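Local coordinates for protein chorismate synthase (Campylobacter jejuni, PDB 1SQ1) that probably catalyses the last step of chorismate biosynthesis, the anti-1,4-elimination of phosphate from 5-enolpyruvylshikimate-3-phosphate, with reduced FMN as cofactor, and works as a homotetramer, at residues Cys148-Gly152 and Ser333-Arg337; Glu165-Phe170 and Val207-Val211; Asp201-Ala205 and Phe292-Pro296. All blocks are in the same frame, centred on the assembly; numbering follows the deposited sequence.

Contact 1. Residues Cys148-Gly152 and Ser333-Arg337; sequences CVQSG and SAMVR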
loop_
_atom_site.group_PDB
_atom_site.type_symbol
_atom_site.label_atom_id
_atom_site.label_comp_id
_atom_site.label_asym_id
_atom_site.label_seq_id
_atom_site.Cartn_x
_atom_site.Cartn_y
_atom_site.Cartn_z
ATOM N N CYS A 148 -12.652 23.957 -6.767
ATOM C CA CYS A 148 -12.083 24.955 -5.889
ATOM C C CYS A 148 -12.279 24.594 -4.434
ATOM O O CYS A 148 -13.380 24.238 -4.015
ATOM C CB CYS A 148 -12.712 26.311 -6.179
ATOM S SG CYS A 148 -11.843 27.675 -5.416
ATOM N N VAL A 149 -11.196 24.686 -3.671
ATOM C CA VAL A 149 -11.228 24.382 -2.248
ATOM C C VAL A 149 -10.793 25.620 -1.470
ATOM O O VAL A 149 -9.706 26.154 -1.697
ATOM C CB VAL A 149 -10.285 23.197 -1.907
ATOM C CG1 VAL A 149 -10.284 22.944 -0.411
ATOM C CG2 VAL A 149 -10.743 21.943 -2.638
ATOM N N GLN A 150 -11.649 26.078 -0.563
ATOM C CA GLN A 150 -11.359 27.254 0.249
ATOM C C GLN A 150 -11.847 27.033 1.671
ATOM O O GLN A 150 -12.842 26.341 1.885
ATOM C CB GLN A 150 -12.037 28.482 -0.357
ATOM C CG GLN A 150 -13.192 28.139 -1.296
ATOM C CD GLN A 150 -13.742 29.352 -2.022
ATOM O OE1 GLN A 150 -13.004 30.296 -2.329
ATOM N NE2 GLN A 150 -15.041 29.325 -2.321
ATOM N N SER A 151 -11.142 27.627 2.636
ATOM C CA SER A 151 -11.468 27.496 4.062
ATOM C C SER A 151 -11.246 28.802 4.820
ATOM O O SER A 151 -10.540 29.699 4.350
ATOM C CB SER A 151 -10.588 26.424 4.707
ATOM O OG SER A 151 -10.645 25.200 3.990
ATOM N N GLY A 152 -11.840 28.884 6.008
ATOM C CA GLY A 152 -11.699 30.065 6.839
ATOM C C GLY A 152 -12.194 29.832 8.253
ATOM O O GLY A 152 -12.925 28.873 8.494
ATOM N N SER A 333 -7.021 23.237 4.162
ATOM C CA SER A 333 -7.265 23.380 2.729
ATOM C C SER A 333 -6.335 22.464 1.946
ATOM O O SER A 333 -6.788 21.666 1.129
ATOM C CB SER A 333 -7.058 24.826 2.267
ATOM O OG SER A 333 -8.214 25.612 2.504
ATOM N N ALA A 334 -5.033 22.583 2.207
ATOM C CA ALA A 334 -4.033 21.767 1.529
ATOM C C ALA A 334 -4.393 20.287 1.590
ATOM O O ALA A 334 -4.388 19.604 0.572
ATOM C CB ALA A 334 -2.662 22.001 2.150
HETATM N N MSE A 335 -4.712 19.801 2.786
HETATM C CA MSE A 335 -5.080 18.405 2.969
HETATM C C MSE A 335 -6.300 17.997 2.152
HETATM O O MSE A 335 -6.304 16.931 1.526
HETATM C CB MSE A 335 -5.340 18.090 4.450
HETATM C CG MSE A 335 -4.127 18.184 5.355
HETATM SE SE MSE A 335 -2.556 17.262 4.687
HETATM C CE MSE A 335 -3.161 15.416 4.759
ATOM N N VAL A 336 -7.343 18.821 2.158
ATOM C CA VAL A 336 -8.536 18.475 1.392
ATOM C C VAL A 336 -8.191 18.513 -0.088
ATOM O O VAL A 336 -8.803 17.829 -0.905
ATOM C CB VAL A 336 -9.698 19.438 1.677
ATOM C CG1 VAL A 336 -10.878 19.086 0.798
ATOM C CG2 VAL A 336 -10.096 19.343 3.145
ATOM N N ARG A 337 -7.176 19.295 -0.423
ATOM C CA ARG A 337 -6.733 19.412 -1.795
ATOM C C ARG A 337 -6.123 18.075 -2.191
ATOM O O ARG A 337 -6.601 17.433 -3.128
ATOM C CB ARG A 337 -5.673 20.496 -1.916
ATOM C CG ARG A 337 -5.865 21.421 -3.085
ATOM C CD ARG A 337 -6.610 22.689 -2.686
ATOM N NE ARG A 337 -5.738 23.695 -2.081
ATOM C CZ ARG A 337 -6.009 25.001 -2.110
ATOM N NH1 ARG A 337 -7.117 25.434 -2.718
ATOM N NH2 ARG A 337 -5.198 25.876 -1.528
#

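Contact 2. Residues Glu165-Phe170 and Val207-Val211; sequences EEEFDF and VFTKV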
loop_
_atom_site.group_PDB
_atom_site.type_symbol
_atom_site.label_atom_id
_atom_site.label_comp_id
_atom_site.label_asym_id
_atom_site.label_seq_id
_atom_site.Cartn_x
_atom_site.Cartn_y
_atom_site.Cartn_z
ATOM N N GLU A 165 -24.203 27.941 6.308
ATOM C CA GLU A 165 -23.012 27.369 5.680
ATOM C C GLU A 165 -22.660 28.157 4.420
ATOM O O GLU A 165 -21.569 28.726 4.305
ATOM C CB GLU A 165 -23.267 25.912 5.287
ATOM C CG GLU A 165 -23.967 25.070 6.342
ATOM C CD GLU A 165 -23.056 24.681 7.482
ATOM O OE1 GLU A 165 -22.468 25.581 8.120
ATOM O OE2 GLU A 165 -22.935 23.468 7.747
ATOM N N GLU A 166 -23.597 28.182 3.476
ATOM C CA GLU A 166 -23.401 28.878 2.208
ATOM C C GLU A 166 -23.641 30.383 2.378
ATOM O O GLU A 166 -24.074 31.058 1.447
ATOM C CB GLU A 166 -24.354 28.298 1.144
ATOM C CG GLU A 166 -24.423 26.741 1.085
ATOM C CD GLU A 166 -23.235 26.072 0.379
ATOM O OE1 GLU A 166 -22.091 26.549 0.555
ATOM O OE2 GLU A 166 -23.450 25.054 -0.328
ATOM N N GLU A 167 -23.341 30.900 3.570
ATOM C CA GLU A 167 -23.529 32.318 3.873
ATOM C C GLU A 167 -22.261 32.990 4.394
ATOM O O GLU A 167 -22.193 34.213 4.496
ATOM C CB GLU A 167 -24.646 32.480 4.897
ATOM C CG GLU A 167 -25.168 33.888 5.010
ATOM C CD GLU A 167 -26.426 33.962 5.846
ATOM O OE1 GLU A 167 -27.381 33.215 5.544
ATOM O OE2 GLU A 167 -26.460 34.766 6.800
ATOM N N PHE A 168 -21.267 32.179 4.737
ATOM C CA PHE A 168 -20.000 32.692 5.232
ATOM C C PHE A 168 -19.324 33.470 4.109
ATOM O O PHE A 168 -19.309 33.028 2.960
ATOM C CB PHE A 168 -19.087 31.543 5.687
ATOM C CG PHE A 168 -19.593 30.793 6.892
ATOM C CD1 PHE A 168 -20.053 29.487 6.775
ATOM C CD2 PHE A 168 -19.585 31.383 8.150
ATOM C CE1 PHE A 168 -20.495 28.785 7.898
ATOM C CE2 PHE A 168 -20.027 30.685 9.269
ATOM C CZ PHE A 168 -20.479 29.388 9.141
ATOM N N ASP A 169 -18.747 34.617 4.446
ATOM C CA ASP A 169 -18.100 35.455 3.450
ATOM C C ASP A 169 -16.662 35.068 3.155
ATOM O O ASP A 169 -15.751 35.417 3.901
ATOM C CB ASP A 169 -18.134 36.910 3.899
ATOM C CG ASP A 169 -17.988 37.871 2.745
ATOM O OD1 ASP A 169 -17.082 37.657 1.905
ATOM O OD2 ASP A 169 -18.778 38.842 2.681
ATOM N N PHE A 170 -16.456 34.363 2.051
ATOM C CA PHE A 170 -15.117 33.949 1.667
ATOM C C PHE A 170 -14.347 35.119 1.083
ATOM O O PHE A 170 -13.118 35.149 1.121
ATOM C CB PHE A 170 -15.184 32.806 0.657
ATOM C CG PHE A 170 -15.263 31.454 1.292
ATOM C CD1 PHE A 170 -14.117 30.829 1.753
ATOM C CD2 PHE A 170 -16.486 30.818 1.458
ATOM C CE1 PHE A 170 -14.189 29.596 2.376
ATOM C CE2 PHE A 170 -16.570 29.583 2.080
ATOM C CZ PHE A 170 -15.421 28.969 2.537
ATOM N N VAL A 207 -12.872 25.637 12.027
ATOM C CA VAL A 207 -12.619 25.918 10.621
ATOM C C VAL A 207 -13.680 25.384 9.679
ATOM O O VAL A 207 -14.275 24.330 9.927
ATOM C CB VAL A 207 -11.268 25.364 10.187
ATOM C CG1 VAL A 207 -11.138 25.444 8.684
ATOM C CG2 VAL A 207 -10.161 26.156 10.856
ATOM N N PHE A 208 -13.913 26.130 8.599
ATOM C CA PHE A 208 -14.896 25.757 7.586
ATOM C C PHE A 208 -14.251 25.609 6.208
ATOM O O PHE A 208 -13.703 26.566 5.663
ATOM C CB PHE A 208 -15.998 26.810 7.496
ATOM C CG PHE A 208 -17.043 26.504 6.462
ATOM C CD1 PHE A 208 -17.875 25.397 6.599
ATOM C CD2 PHE A 208 -17.195 27.318 5.344
ATOM C CE1 PHE A 208 -18.846 25.105 5.635
ATOM C CE2 PHE A 208 -18.162 27.032 4.377
ATOM C CZ PHE A 208 -18.988 25.926 4.523
ATOM N N THR A 209 -14.315 24.409 5.646
ATOM C CA THR A 209 -13.742 24.165 4.329
ATOM C C THR A 209 -14.845 23.853 3.340
ATOM O O THR A 209 -15.579 22.878 3.490
ATOM C CB THR A 209 -12.782 22.983 4.317
ATOM O OG1 THR A 209 -11.746 23.178 5.291
ATOM C CG2 THR A 209 -12.169 22.858 2.943
ATOM N N LYS A 210 -14.951 24.697 2.326
ATOM C CA LYS A 210 -15.960 24.537 1.300
ATOM C C LYS A 210 -15.294 24.197 -0.019
ATOM O O LYS A 210 -14.278 24.794 -0.381
ATOM C CB LYS A 210 -16.768 25.828 1.170
ATOM C CG LYS A 210 -17.657 25.901 -0.055
ATOM C CD LYS A 210 -18.826 26.826 0.202
ATOM C CE LYS A 210 -19.174 27.654 -1.016
ATOM N NZ LYS A 210 -18.125 28.688 -1.266
ATOM N N VAL A 211 -15.850 23.218 -0.728
ATOM C CA VAL A 211 -15.303 22.828 -2.018
ATOM C C VAL A 211 -16.406 22.935 -3.064
ATOM O O VAL A 211 -17.459 22.305 -2.931
ATOM C CB VAL A 211 -14.760 21.388 -1.986
ATOM C CG1 VAL A 211 -14.010 21.092 -3.267
ATOM C CG2 VAL A 211 -13.852 21.200 -0.785
#

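Contact 3. Residues Asp201-Ala205 and Phe292-Pro296; sequences DSVGA and FKPTP. With SO4 (sulfate ion), chain B.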
loop_
_atom_site.group_PDB
_atom_site.type_symbol
_atom_site.label_atom_id
_atom_site.label_comp_id
_atom_site.label_asym_id
_atom_site.label_seq_id
_atom_site.Cartn_x
_atom_site.Cartn_y
_atom_site.Cartn_z
ATOM N N ASP A 201 -1.734 32.416 27.105
ATOM C CA ASP A 201 -2.596 31.240 27.035
ATOM C C ASP A 201 -2.960 31.043 25.565
ATOM O O ASP A 201 -2.493 31.788 24.700
ATOM C CB ASP A 201 -3.863 31.465 27.874
ATOM C CG ASP A 201 -4.564 30.170 28.245
ATOM O OD1 ASP A 201 -5.654 30.250 28.867
ATOM O OD2 ASP A 201 -4.023 29.081 27.923
ATOM N N SER A 202 -3.784 30.043 25.274
ATOM C CA SER A 202 -4.189 29.786 23.899
ATOM C C SER A 202 -5.700 29.603 23.845
ATOM O O SER A 202 -6.364 29.574 24.888
ATOM C CB SER A 202 -3.501 28.531 23.380
ATOM O OG SER A 202 -3.954 27.398 24.099
ATOM N N VAL A 203 -6.239 29.482 22.632
ATOM C CA VAL A 203 -7.678 29.297 22.441
ATOM C C VAL A 203 -7.983 28.478 21.198
ATOM O O VAL A 203 -7.301 28.613 20.189
ATOM C CB VAL A 203 -8.404 30.646 22.311
ATOM C CG1 VAL A 203 -7.778 31.452 21.200
ATOM C CG2 VAL A 203 -9.885 30.415 22.036
ATOM N N GLY A 204 -9.015 27.640 21.277
ATOM C CA GLY A 204 -9.399 26.816 20.140
ATOM C C GLY A 204 -10.038 27.610 19.013
ATOM O O GLY A 204 -10.163 28.833 19.108
ATOM N N ALA A 205 -10.434 26.917 17.944
ATOM C CA ALA A 205 -11.072 27.548 16.782
ATOM C C ALA A 205 -11.815 26.533 15.904
ATOM O O ALA A 205 -11.472 25.355 15.891
ATOM C CB ALA A 205 -10.030 28.288 15.952
ATOM N N PHE A 292 -10.414 22.924 15.845
ATOM C CA PHE A 292 -9.109 22.939 16.462
ATOM C C PHE A 292 -9.163 23.253 17.957
ATOM O O PHE A 292 -9.923 24.120 18.408
ATOM C CB PHE A 292 -8.222 23.971 15.776
ATOM C CG PHE A 292 -7.800 23.590 14.385
ATOM C CD1 PHE A 292 -8.711 23.605 13.332
ATOM C CD2 PHE A 292 -6.473 23.274 14.121
ATOM C CE1 PHE A 292 -8.311 23.307 12.045
ATOM C CE2 PHE A 292 -6.062 22.974 12.834
ATOM C CZ PHE A 292 -6.980 22.995 11.790
ATOM N N LYS A 293 -8.339 22.548 18.726
ATOM C CA LYS A 293 -8.279 22.771 20.163
ATOM C C LYS A 293 -7.250 23.862 20.404
ATOM O O LYS A 293 -6.491 24.218 19.497
ATOM C CB LYS A 293 -7.842 21.497 20.885
ATOM C CG LYS A 293 -6.349 21.189 20.785
ATOM C CD LYS A 293 -5.973 19.900 21.526
ATOM C CE LYS A 293 -4.466 19.665 21.492
ATOM N NZ LYS A 293 -4.066 18.567 22.406
ATOM N N PRO A 294 -7.220 24.423 21.620
ATOM C CA PRO A 294 -6.237 25.470 21.887
ATOM C C PRO A 294 -4.825 24.893 21.905
ATOM O O PRO A 294 -4.583 23.796 22.419
ATOM C CB PRO A 294 -6.670 26.020 23.244
ATOM C CG PRO A 294 -7.379 24.862 23.873
ATOM C CD PRO A 294 -8.174 24.307 22.734
ATOM N N THR A 295 -3.904 25.642 21.312
ATOM C CA THR A 295 -2.495 25.273 21.227
ATOM C C THR A 295 -1.976 24.818 22.584
ATOM O O THR A 295 -2.139 25.521 23.580
ATOM C CB THR A 295 -1.667 26.477 20.797
ATOM O OG1 THR A 295 -2.473 27.347 19.992
ATOM C CG2 THR A 295 -0.460 26.025 20.009
ATOM N N PRO A 296 -1.320 23.647 22.641
ATOM C CA PRO A 296 -0.783 23.118 23.904
ATOM C C PRO A 296 0.341 23.973 24.500
ATOM O O PRO A 296 1.429 24.080 23.925
ATOM C CB PRO A 296 -0.300 21.726 23.511
ATOM C CG PRO A 296 0.180 21.945 22.106
ATOM C CD PRO A 296 -0.940 22.786 21.506
HETATM S S SO4 B . -3.116 16.718 18.672
HETATM O O1 SO4 B . -1.837 17.457 18.762
HETATM O O2 SO4 B . -2.886 15.259 18.848
HETATM O O3 SO4 B . -4.041 17.183 19.726
HETATM O O4 SO4 B . -3.721 16.947 17.344
#

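Contact 1. Residues Cys148-Gly152 and Ser333-Arg337
V149 reaches from its strand to the helix and touches three of its residues. With CG1 anti to the backbone N (chi1 177°), that branch meets V336 CG1 at 4.1 Å and lies 4.0 Å from the carbonyl oxygen S333 O. Its CB packs against the aliphatic part of R337, 3.8 Å from R337 CD. Strand 148-156 belongs to an antiparallel sheet, and helix 325-346 covers the face of that sheet bearing V149 and S151; the two short axes run nearly antiparallel, at 154°, with a closest approach of 8.2 Å. V336 is backed by L230 and L234 of helix 226-235, which makes the apolar side of the contact part of a layered alpha/beta interior. S333 and R337 supply the polar side. S333 OG is hydrogen-bonded to S151 OG at 2.9 Å, and S151 OG is also bonded to T209 OG1 on the adjacent strand, a chain of three hydroxyls between helix and sheet. R337, bent at chi2 and chi3, brings its guanidinium beside the strand: NH1 lies near V149 O at an angle too poor for a hydrogen bond, whereas NH2 makes a salt bridge with E42.

Contact 2. Residues Glu165-Phe170 and Val207-Val211
The F208 ring carries F168 over one face: F168 CD1 stands 3.8 Å above the plane, offset toward the rim. The two planes meet obliquely, at 43°, with centroids 5.0 Å apart, an arrangement that is neither a stack nor edge-to-face. F170 approaches F208 rim to rim, its CZ 3.7 Å from F208 CD2, and the carbonyl oxygen E165 O comes obliquely to the same ring, 3.8 Å from F208 CE2. F208 holds its CG anti to the backbone N (chi1 179°), which carries the ring from the strand into the bend of 165-170. F168, F170 and F208 thus form an aromatic cluster, enlarged by F154 of strand 148-156, whose ring meets that of F168. F170 also reaches the next residue on the same face of the strand: its CZ lies 3.7 Å from K210 CB. Bends at chi3 and chi4 of the lysine bring NZ 3.8 Å from F170 CE2. E166 crosses the lysine at about a right angle, its OE1 beside the K210 CD and CE methylenes. The loop after strand 159-160 and the first residue of helix 170-175 are laid in this way on the sheet face bearing F208 and K210. E165 OE2 forms a salt bridge with K289 on the adjoining strand. With E166 OE1 and K210 NZ 4.9 Å apart, any attraction between these charges is probably diffuse, and cohesion here rests mainly on aromatic and aliphatic packing.

Contact 3. Residues Asp201-Ala205 and Phe292-Pro296
S202 places its OG between the backbone N and the carbonyl carbon (chi1 65°), and this turns the hydroxyl onto the carbonyl of T295. OG donates to T295 O at 2.7 Å, tilted 18° from the carbonyl plane. K293 adopts the same kind of first torsion (chi1 76°) but points away from 201-205. Its chain runs extended to a sulfate, probably from the crystallisation liquor, and NZ makes a weak hydrogen bond of 3.0 Å to sulfate O3; the ion is also hydrogen-bonded to A239 N and to G278 N, the latter on the second subunit. The two segments run antiparallel and begin to pair at A205 and F292, a hydrogen-bonded pair at the ends of strands 205-212 and 286-292. A205 N donates to F292 O at 2.9 Å, and F292 N returns a bond of 2.7 Å to A205 O. Next to this pair P294 packs on S202 and G204, its CD 3.8 Å from G204 CA. T295 OG1 is bonded to D321 O. The second subunit takes backbone bonds from S202 and G204, and its S257 OG bonds D201 OD1. K293 to P296 belong to the predicted FMN site. Backbone pairing at F292 and the S202 bond at T295 pin the run at two points, on the two sides of K293 and P294, and the sulfate held by K293 is consistent with a pocket suited to anionic groups.

Contacts 1 and 2 share one sheet through neighbouring strands 148-156 and 205-212 but use its opposite faces: V149 and S151 face helix 325-346, F208 and K210 the 165-170 loop. Contact 1, about 3 Å from the chain centre, sets a valine and a serine of the strand against a valine, a serine and an arginine of the helix. Contact 2, about 12 Å out, is partly buried, its aromatic cluster giving way to charged chains. Contact 3, about 20 Å out, is still buried, at the interface with the second subunit, which bonds to it; it relies on backbone and hydroxyl bonds and includes part of the predicted FMN site. V207 CG2 packs on F292 CE1, joining contacts 2 and 3.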